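Local atomic coordinates of endoglucanase (Clostridium thermocellum, PDB entry 2E4T), a protein that probably hydrolyses beta-1,4-glucosidic linkages in cellulose and xyloglucan, this chain being its family 44 glycoside hydrolase part, a TIM barrel joined to a beta-sheet domain. Residues V10-T16 with F461-S467; F417-V422 with Y435-G440. All coordinates share one frame; numbering follows the deposited sequence. Where two conformers were deposited one is given.

Contact 1: V10-T16 with F461-S467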
loop_
_atom_site.group_PDB
_atom_site.type_symbol
_atom_site.label_atom_id
_atom_site.label_comp_id
_atom_site.label_asym_id
_atom_site.label_seq_id
_atom_site.Cartn_x
_atom_site.Cartn_y
_atom_site.Cartn_z
ATOM N N VAL A 10 -0.678 12.456 29.878
ATOM C CA VAL A 10 0.262 12.490 28.771
ATOM C C VAL A 10 0.292 13.900 28.204
ATOM O O VAL A 10 -0.766 14.486 28.012
ATOM C CB VAL A 10 -0.178 11.477 27.691
ATOM C CG1 VAL A 10 0.683 11.591 26.421
ATOM C CG2 VAL A 10 -0.164 10.069 28.280
ATOM N N ASP A 11 1.504 14.412 27.945
ATOM C CA ASP A 11 1.640 15.718 27.345
ATOM C C ASP A 11 1.800 15.588 25.821
ATOM O O ASP A 11 2.590 14.758 25.348
ATOM C CB ASP A 11 2.880 16.409 27.877
ATOM C CG ASP A 11 2.782 16.697 29.365
ATOM O OD1 ASP A 11 1.672 16.963 29.851
ATOM O OD2 ASP A 11 3.789 16.638 30.074
ATOM N N ILE A 12 1.065 16.412 25.078
ATOM C CA ILE A 12 1.164 16.480 23.625
ATOM C C ILE A 12 1.622 17.917 23.292
ATOM O O ILE A 12 0.971 18.883 23.691
ATOM C CB ILE A 12 -0.162 16.188 22.929
ATOM C CG1 ILE A 12 -0.862 14.876 23.348
ATOM C CG2 ILE A 12 0.017 16.288 21.404
ATOM C CD1 ILE A 12 -0.136 13.640 22.968
ATOM N N ARG A 13 2.734 18.029 22.549
ATOM C CA ARG A 13 3.291 19.335 22.217
ATOM C C ARG A 13 3.340 19.448 20.690
ATOM O O ARG A 13 3.984 18.627 20.032
ATOM C CB ARG A 13 4.695 19.477 22.784
ATOM C CG ARG A 13 4.672 19.319 24.314
ATOM C CD ARG A 13 6.009 19.580 24.972
ATOM N NE ARG A 13 6.742 20.722 24.416
ATOM C CZ ARG A 13 6.595 21.999 24.785
ATOM N NH1 ARG A 13 5.715 22.360 25.723
ATOM N NH2 ARG A 13 7.338 22.932 24.197
ATOM N N ILE A 14 2.669 20.454 20.150
ATOM C CA ILE A 14 2.581 20.659 18.693
ATOM C C ILE A 14 3.194 22.011 18.355
ATOM O O ILE A 14 2.984 22.996 19.091
ATOM C CB ILE A 14 1.115 20.614 18.245
ATOM C CG1 ILE A 14 0.572 19.203 18.438
ATOM C CG2 ILE A 14 0.933 21.089 16.808
ATOM C CD1 ILE A 14 -0.923 19.072 18.351
ATOM N N ASP A 15 3.948 22.072 17.251
ATOM C CA ASP A 15 4.447 23.370 16.757
ATOM C C ASP A 15 4.105 23.424 15.286
ATOM O O ASP A 15 4.684 22.683 14.468
ATOM C CB ASP A 15 5.930 23.493 17.001
ATOM C CG ASP A 15 6.521 24.815 16.490
ATOM O OD1 ASP A 15 5.833 25.531 15.744
ATOM O OD2 ASP A 15 7.690 25.086 16.857
ATOM N N THR A 16 3.093 24.213 14.953
ATOM C CA THR A 16 2.586 24.233 13.578
ATOM C C THR A 16 3.577 24.830 12.584
ATOM O O THR A 16 3.354 24.685 11.383
ATOM C CB THR A 16 1.258 24.966 13.456
ATOM O OG1 THR A 16 1.490 26.336 13.746
ATOM C CG2 THR A 16 0.229 24.429 14.387
ATOM N N PHE A 461 -4.942 13.985 28.245
ATOM C CA PHE A 461 -3.921 14.605 27.424
ATOM C C PHE A 461 -3.898 16.103 27.653
ATOM O O PHE A 461 -4.887 16.796 27.532
ATOM C CB PHE A 461 -4.243 14.323 25.924
ATOM C CG PHE A 461 -4.111 12.887 25.563
ATOM C CD1 PHE A 461 -2.871 12.328 25.297
ATOM C CD2 PHE A 461 -5.246 12.057 25.514
ATOM C CE1 PHE A 461 -2.753 10.981 24.952
ATOM C CE2 PHE A 461 -5.154 10.723 25.155
ATOM C CZ PHE A 461 -3.904 10.174 24.869
ATOM N N ASN A 462 -2.706 16.588 28.031
ATOM C CA ASN A 462 -2.483 18.042 28.156
ATOM C C ASN A 462 -1.805 18.539 26.888
ATOM O O ASN A 462 -0.641 18.172 26.639
ATOM C CB ASN A 462 -1.586 18.328 29.366
ATOM C CG ASN A 462 -2.278 18.008 30.673
ATOM O OD1 ASN A 462 -3.490 18.188 30.804
ATOM N ND2 ASN A 462 -1.533 17.434 31.616
ATOM N N PHE A 463 -2.531 19.308 26.091
ATOM C CA PHE A 463 -2.024 19.855 24.843
ATOM C C PHE A 463 -1.420 21.225 25.023
ATOM O O PHE A 463 -2.010 22.091 25.687
ATOM C CB PHE A 463 -3.159 19.995 23.825
ATOM C CG PHE A 463 -3.554 18.711 23.139
ATOM C CD1 PHE A 463 -3.045 18.441 21.873
ATOM C CD2 PHE A 463 -4.360 17.760 23.746
ATOM C CE1 PHE A 463 -3.390 17.281 21.179
ATOM C CE2 PHE A 463 -4.726 16.599 23.020
ATOM C CZ PHE A 463 -4.226 16.399 21.745
ATOM N N SER A 464 -0.267 21.444 24.374
ATOM C CA SER A 464 0.353 22.765 24.283
ATOM C C SER A 464 0.728 22.959 22.818
ATOM O O SER A 464 1.455 22.105 22.259
ATOM C CB SER A 464 1.618 22.801 25.151
ATOM O OG SER A 464 1.350 22.574 26.503
ATOM N N ILE A 465 0.234 24.022 22.207
ATOM C CA ILE A 465 0.384 24.254 20.771
ATOM C C ILE A 465 1.060 25.600 20.544
ATOM O O ILE A 465 0.622 26.621 21.111
ATOM C CB ILE A 465 -0.977 24.209 20.094
ATOM C CG1 ILE A 465 -1.617 22.838 20.314
ATOM C CG2 ILE A 465 -0.847 24.517 18.602
ATOM C CD1 ILE A 465 -3.106 22.795 19.999
ATOM N N ASP A 466 2.094 25.611 19.701
ATOM C CA ASP A 466 2.677 26.830 19.184
ATOM C C ASP A 466 2.148 27.039 17.767
ATOM O O ASP A 466 2.413 26.193 16.902
ATOM C CB ASP A 466 4.186 26.705 19.213
ATOM C CG ASP A 466 4.772 26.618 20.612
ATOM O OD1 ASP A 466 4.169 27.048 21.614
ATOM O OD2 ASP A 466 5.916 26.136 20.705
ATOM N N SER A 467 1.422 28.126 17.501
ATOM C CA SER A 467 0.833 28.386 16.196
ATOM C C SER A 467 0.754 29.826 15.905
ATOM O O SER A 467 0.780 30.601 16.851
ATOM C CB SER A 467 -0.576 27.841 16.162
ATOM O OG SER A 467 -1.194 28.225 14.944
#

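Contact 2: F417-V422 with Y435-G440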
loop_
_atom_site.group_PDB
_atom_site.type_symbol
_atom_site.label_atom_id
_atom_site.label_comp_id
_atom_site.label_asym_id
_atom_site.label_seq_id
_atom_site.Cartn_x
_atom_site.Cartn_y
_atom_site.Cartn_z
ATOM N N PHE A 417 -8.177 14.846 6.951
ATOM C CA PHE A 417 -6.933 15.252 7.593
ATOM C C PHE A 417 -6.183 16.210 6.668
ATOM O O PHE A 417 -6.321 16.178 5.434
ATOM C CB PHE A 417 -6.106 14.000 7.884
ATOM C CG PHE A 417 -4.980 14.181 8.859
ATOM C CD1 PHE A 417 -5.233 14.584 10.185
ATOM C CD2 PHE A 417 -3.660 13.867 8.519
ATOM C CE1 PHE A 417 -4.181 14.682 11.104
ATOM C CE2 PHE A 417 -2.624 13.952 9.427
ATOM C CZ PHE A 417 -2.878 14.360 10.744
ATOM N N GLY A 418 -5.400 17.123 7.268
ATOM C CA GLY A 418 -4.587 18.030 6.465
ATOM C C GLY A 418 -3.572 17.282 5.622
ATOM O O GLY A 418 -3.246 16.102 5.859
ATOM N N ASP A 419 -3.025 18.017 4.637
ATOM C CA ASP A 419 -2.039 17.487 3.711
ATOM C C ASP A 419 -0.611 17.900 4.014
ATOM O O ASP A 419 0.298 17.508 3.264
ATOM C CB ASP A 419 -2.419 17.776 2.252
ATOM C CG ASP A 419 -2.482 19.244 1.946
ATOM O OD1 ASP A 419 -2.341 20.082 2.849
ATOM O OD2 ASP A 419 -2.622 19.571 0.725
ATOM N N THR A 420 -0.374 18.660 5.088
ATOM C CA THR A 420 0.979 19.034 5.489
ATOM C C THR A 420 1.163 18.609 6.947
ATOM O O THR A 420 0.486 19.133 7.855
ATOM C CB THR A 420 1.177 20.547 5.336
ATOM O OG1 THR A 420 1.062 20.855 3.952
ATOM C CG2 THR A 420 2.565 20.979 5.843
ATOM N N SER A 421 2.056 17.630 7.163
ATOM C CA SER A 421 2.401 17.199 8.497
ATOM C C SER A 421 3.140 18.289 9.256
ATOM O O SER A 421 3.979 19.000 8.643
ATOM C CB SER A 421 3.330 15.985 8.336
ATOM O OG SER A 421 3.839 15.520 9.586
ATOM N N VAL A 422 2.866 18.447 10.560
ATOM C CA VAL A 422 3.582 19.377 11.395
ATOM C C VAL A 422 4.044 18.656 12.661
ATOM O O VAL A 422 3.489 17.579 13.056
ATOM C CB VAL A 422 2.793 20.648 11.752
ATOM C CG1 VAL A 422 2.312 21.314 10.494
ATOM C CG2 VAL A 422 1.629 20.352 12.692
ATOM N N TYR A 435 -0.851 12.616 15.695
ATOM C CA TYR A 435 -0.362 13.164 14.438
ATOM C C TYR A 435 -1.072 14.466 14.170
ATOM O O TYR A 435 -2.282 14.566 14.384
ATOM C CB TYR A 435 -0.662 12.179 13.251
ATOM C CG TYR A 435 -0.099 10.823 13.532
ATOM C CD1 TYR A 435 1.265 10.562 13.327
ATOM C CD2 TYR A 435 -0.869 9.790 14.109
ATOM C CE1 TYR A 435 1.828 9.355 13.661
ATOM C CE2 TYR A 435 -0.317 8.583 14.470
ATOM C CZ TYR A 435 1.037 8.377 14.277
ATOM O OH TYR A 435 1.674 7.201 14.662
ATOM N N ALA A 436 -0.347 15.473 13.656
ATOM C CA ALA A 436 -0.953 16.768 13.418
ATOM C C ALA A 436 -0.650 17.219 11.970
ATOM O O ALA A 436 0.391 16.866 11.406
ATOM C CB ALA A 436 -0.434 17.826 14.397
ATOM N N SER A 437 -1.601 17.993 11.438
ATOM C CA SER A 437 -1.415 18.492 10.090
ATOM C C SER A 437 -2.200 19.795 9.920
ATOM O O SER A 437 -3.131 20.138 10.658
ATOM C CB SER A 437 -1.928 17.481 9.054
ATOM O OG SER A 437 -3.321 17.234 9.258
ATOM N N ILE A 438 -1.778 20.502 8.866
ATOM C CA ILE A 438 -2.454 21.717 8.385
ATOM C C ILE A 438 -2.749 21.512 6.895
ATOM O O ILE A 438 -2.417 20.492 6.296
ATOM C CB ILE A 438 -1.602 22.976 8.669
ATOM C CG1 ILE A 438 -0.291 22.941 7.880
ATOM C CG2 ILE A 438 -1.413 23.119 10.175
ATOM C CD1 ILE A 438 0.574 24.206 8.069
ATOM N N VAL A 439 -3.372 22.531 6.271
ATOM C CA VAL A 439 -3.747 22.476 4.876
ATOM C C VAL A 439 -2.805 23.388 4.097
ATOM O O VAL A 439 -2.799 24.614 4.310
ATOM C CB VAL A 439 -5.190 22.879 4.669
ATOM C CG1 VAL A 439 -5.575 22.820 3.179
ATOM C CG2 VAL A 439 -6.116 21.997 5.528
ATOM N N GLY A 440 -2.000 22.812 3.212
ATOM C CA GLY A 440 -1.049 23.629 2.463
ATOM C C GLY A 440 -0.049 24.247 3.394
ATOM O O GLY A 440 0.607 23.535 4.174
HETATM O O HOH W 1 1.958 14.015 10.616
HETATM O O HOH W 2 2.492 14.972 13.154
#

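Contact 1: V10-T16 with F461-S467
V10-D15 and F461-D466 run side by side as parallel strands, 4.6 Å between their axes and 21° apart in direction, within the mixed sheet of the beta domain packed beside the TIM barrel. The register is straight, V10 beside F461 through D15 beside D466, and six backbone hydrogen bonds zigzag across it. I12 and I14 each bond through both N and O, and T16 N carries the ladder one step past the first strand to reach D466 O.

V10, I12 and I14 share one face of the sheet with F461, F463 and I465, all of them buried. I12 is the hub: its CB rests over a face of the F463 ring, 4.0 Å from the centroid in a CH-pi contact, while CG1, anti to the carbonyl carbon (chi1 -52°), bridges on to F461 CD1 at 3.8 Å. I14 CD1 meets the edge of the F463 ring instead, near its plane. V10 lies alongside F461, CB to CD1 3.7 Å. L450 and I448 of strand 442-452 pack on F461 and F463 respectively, and F500 stacks on F463.

The D11, R13 and D15 face is more polar. N462 OD1 bonds to T501 OG1. D15 OD2 and D466 OD2 come within 4.4 Å, two like charges side by side, with D15 OD1 hydrogen-bonded to S17 OG.

Contact 2: F417-V422 with Y435-G440
F417 carries its ring opposite the backbone N (chi1 -164°), and S437 turns its hydroxyl between its own N and carbonyl carbon (chi1 60°); together these rotations set S437 OG 3.1 Å above the plane of the F417 ring, over its centre. S437 CB covers the same ring in a CH-pi contact, 3.9 Å from CB to the centroid, while the carbonyl of Y435 comes in at the ring edge. The serine oxygen also receives a weak, strongly bent bond from G418 N.

The backbones join as an antiparallel hairpin pair. T420 and I438 exchange bonds, T420 N to I438 O at 3.0 Å and I438 N to T420 O at 2.8 Å, but D419 and T420 both face I438, forming a classic beta bulge. Beyond it, the two side chains of the bulge hold the turn at G440: D419 OD1 takes G440 N on its syn lone pair at 2.8 Å in a nearly straight bond (173°), and T420 OG1 donates to G440 O at 2.7 Å. Both polar atoms of the G440 backbone are thereby engaged by two consecutive residues, D419 and T420. T420 CB and V422 CG1 pack against I438 CG1, and V422 CG2 against A436 CB. Towards the other end of the pair, one water takes the N-H of A436, with its oxygen 2.9 Å from A436 N, and a second water binds S421 OG.

Strand 420-426 is flanked by strand 8-22, and strand 432-439 by strand 442-452, from which H447 and I449 touch F417. On the barrel side, Y407 of helix 398-408 meets F417 edge-to-face, and Y435 OH bonds D376 of helix 368-384.

From the N terminus, strand 8-22 enters the beta domain first, and the chain then builds the whole parallel barrel, from strand 26-30 to strand 388-391. After helix 398-408 it returns to the beta domain, where contact 2 closes a short loop of 12 residues as the hairpin of strands 420-426 and 432-439. Strand 442-452 follows, and strand 459-466 then pairs with the N-terminal strand, so contact 1 closes a loop of 444 residues with contact 2 nested inside it. Strand 8-22 lies between strands 420-426 and 459-466 in the sheet. The contacts touch where I14 meets A436 and V422, tying the first strand to the hairpin, whose F417 and Y435 reach the helices of the barrel.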